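Local coordinates for thioredoxin-like protein (Klebsiella pneumoniae subsp. pneumoniae MGH 78578, PDB 3TY1) that is of uncharacterised function but probably binds carbohydrate, having the supersandwich architecture of the galactose mutarotase-like, aldose 1-epimerase-related proteins, at residues A322-V325 against T326-R329. Residues are numbered along the deposited sequence; the frame is centred on the assembly and turned at random.
Sequences AYPV and TIER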
ATOM      1  N   ALA A 322       3.015 -26.714  -3.962  1.00 35.83           N
ATOM      2  CA  ALA A 322       2.651 -25.374  -4.382  1.00 35.77           C
ATOM      3  C   ALA A 322       1.232 -25.203  -4.926  1.00 36.71           C
ATOM      4  O   ALA A 322       0.882 -24.111  -5.430  1.00 33.86           O
ATOM      5  CB  ALA A 322       3.711 -24.849  -5.415  1.00 32.86           C
ATOM      6  N   TYR A 323       0.416 -26.254  -4.852  1.00 37.76           N
ATOM      7  CA  TYR A 323      -1.000 -26.126  -5.182  1.00 36.65           C
ATOM      8  C   TYR A 323      -1.663 -25.130  -4.236  1.00 35.97           C
ATOM      9  O   TYR A 323      -1.120 -24.854  -3.186  1.00 37.42           O
ATOM     10  CB  TYR A 323      -1.742 -27.458  -5.093  1.00 37.69           C
ATOM     11  CG  TYR A 323      -1.239 -28.517  -6.034  1.00 37.33           C
ATOM     12  CD1 TYR A 323      -1.462 -28.419  -7.393  1.00 37.00           C
ATOM     13  CD2 TYR A 323      -0.524 -29.627  -5.557  1.00 46.23           C
ATOM     14  CE1 TYR A 323      -0.997 -29.400  -8.268  1.00 41.48           C
ATOM     15  CE2 TYR A 323      -0.053 -30.611  -6.422  1.00 43.89           C
ATOM     16  CZ  TYR A 323      -0.289 -30.481  -7.776  1.00 41.61           C
ATOM     17  OH  TYR A 323       0.169 -31.420  -8.656  1.00 42.60           O
ATOM     18  N   PRO A 324      -2.829 -24.562  -4.622  1.00 37.16           N
ATOM     19  CA  PRO A 324      -3.528 -23.626  -3.752  1.00 37.10           C
ATOM     20  C   PRO A 324      -3.994 -24.255  -2.445  1.00 38.37           C
ATOM     21  O   PRO A 324      -4.090 -25.473  -2.340  1.00 40.23           O
ATOM     22  CB  PRO A 324      -4.727 -23.168  -4.592  1.00 39.15           C
ATOM     23  CG  PRO A 324      -4.382 -23.474  -5.979  1.00 42.00           C
ATOM     24  CD  PRO A 324      -3.495 -24.684  -5.929  1.00 39.67           C
ATOM     25  N   VAL A 325      -4.271 -23.410  -1.471  1.00 37.57           N
ATOM     26  CA  VAL A 325      -4.645 -23.837  -0.128  1.00 40.71           C
ATOM     27  C   VAL A 325      -5.884 -24.750  -0.106  1.00 43.38           C
ATOM     28  O   VAL A 325      -5.990 -25.613   0.775  1.00 44.41           O
ATOM     29  CB  VAL A 325      -4.809 -22.613   0.807  1.00 41.91           C
ATOM     30  CG1 VAL A 325      -6.030 -21.761   0.375  1.00 40.49           C
ATOM     31  CG2 VAL A 325      -4.893 -23.055   2.261  1.00 41.34           C
ATOM     32  N   THR A 326      -6.778 -24.589  -1.089  1.00 44.14           N
ATOM     33  CA  THR A 326      -7.930 -25.474  -1.273  1.00 46.90           C
ATOM     34  C   THR A 326      -7.497 -26.928  -1.519  1.00 45.78           C
ATOM     35  O   THR A 326      -8.021 -27.832  -0.911  1.00 50.30           O
ATOM     36  CB  THR A 326      -8.846 -24.989  -2.449  1.00 48.66           C
ATOM     37  OG1 THR A 326      -8.028 -24.669  -3.582  1.00 49.59           O
ATOM     38  CG2 THR A 326      -9.639 -23.763  -2.044  1.00 47.70           C
ATOM     39  N   ILE A 327      -6.528 -27.143  -2.402  1.00 45.08           N
ATOM     40  CA  ILE A 327      -6.009 -28.499  -2.703  1.00 46.02           C
ATOM     41  C   ILE A 327      -5.208 -29.046  -1.534  1.00 45.23           C
ATOM     42  O   ILE A 327      -5.403 -30.203  -1.132  1.00 47.08           O
ATOM     43  CB  ILE A 327      -5.206 -28.510  -4.018  1.00 45.55           C
ATOM     44  CG1 ILE A 327      -6.196 -28.460  -5.190  1.00 52.75           C
ATOM     45  CG2 ILE A 327      -4.305 -29.728  -4.119  1.00 47.14           C
ATOM     46  CD1 ILE A 327      -5.640 -27.892  -6.464  1.00 50.04           C
ATOM     47  N   GLU A 328      -4.359 -28.200  -0.942  1.00 44.96           N
ATOM     48  CA  GLU A 328      -3.532 -28.611   0.210  1.00 43.77           C
ATOM     49  C   GLU A 328      -4.364 -28.987   1.447  1.00 46.24           C
ATOM     50  O   GLU A 328      -3.964 -29.889   2.201  1.00 49.71           O
ATOM     51  CB  GLU A 328      -2.475 -27.569   0.544  1.00 39.61           C
ATOM     52  CG  GLU A 328      -1.502 -27.359  -0.602  1.00 37.22           C
ATOM     53  CD  GLU A 328      -0.675 -28.586  -0.931  1.00 45.78           C
ATOM     54  OE1 GLU A 328       0.076 -29.049  -0.039  1.00 46.53           O
ATOM     55  OE2 GLU A 328      -0.794 -29.113  -2.067  1.00 43.24           O
ATOM     56  N   ARG A 329      -5.511 -28.345   1.639  1.00 44.48           N
ATOM     57  CA  ARG A 329      -6.445 -28.756   2.704  1.00 49.18           C
ATOM     58  C   ARG A 329      -7.112 -30.096   2.368  1.00 51.36           C
ATOM     59  O   ARG A 329      -7.160 -31.013   3.206  1.00 53.12           O
ATOM     60  CB  ARG A 329      -7.554 -27.726   2.890  1.00 50.82           C
ATOM     61  CG  ARG A 329      -7.131 -26.451   3.597  1.00 49.71           C
ATOM     62  CD  ARG A 329      -8.161 -25.388   3.320  1.00 51.01           C
ATOM     63  NE  ARG A 329      -7.832 -24.106   3.914  1.00 48.60           N
ATOM     64  CZ  ARG A 329      -8.534 -22.990   3.736  1.00 51.36           C
ATOM     65  NH1 ARG A 329      -9.637 -22.963   2.976  1.00 53.31           N
ATOM     66  NH2 ARG A 329      -8.120 -21.872   4.315  1.00 50.17           N
TER
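P324 and E328 make the first backbone bond of the short helix 325-330 in this supersandwich protein. P324 is the N-cap residue, and the helix follows the loop after strand 311-318. E328 N donates to P324 O at 3.1 Å. The same oxygen takes a weak, bent second bond from I327 N. One residue further on, R329 N donates to V325 O at 2.9 Å.

The E328 side chain bends back toward the loop before the helix. Its CG is anti to its own carbonyl carbon (chi1 -62°), and a bend at chi2 carries the carboxylate beside Y323. There OE2 lies at the ring edge, in plane, 3.5 Å from Y323 CD2. OE2 also forms a salt bridge with R333, while OE1 accepts from S320 OG and Y321 N. Both carboxylate oxygens of this buried acid are therefore satisfied. The Y323 hydroxyl is hydrogen-bonded to F235 O, and its ring stacks on that of F235.

I327 adds apolar contacts to the same loop: its CG2 lies 3.6 Å from Y323 CB, and its CD1 runs alongside P324 CD. R329 extends back past V325, and its NH2 is hydrogen-bonded to Y133 OH. V325 CG2 sits over one guanidinium face, 3.5 Å from R329 NE.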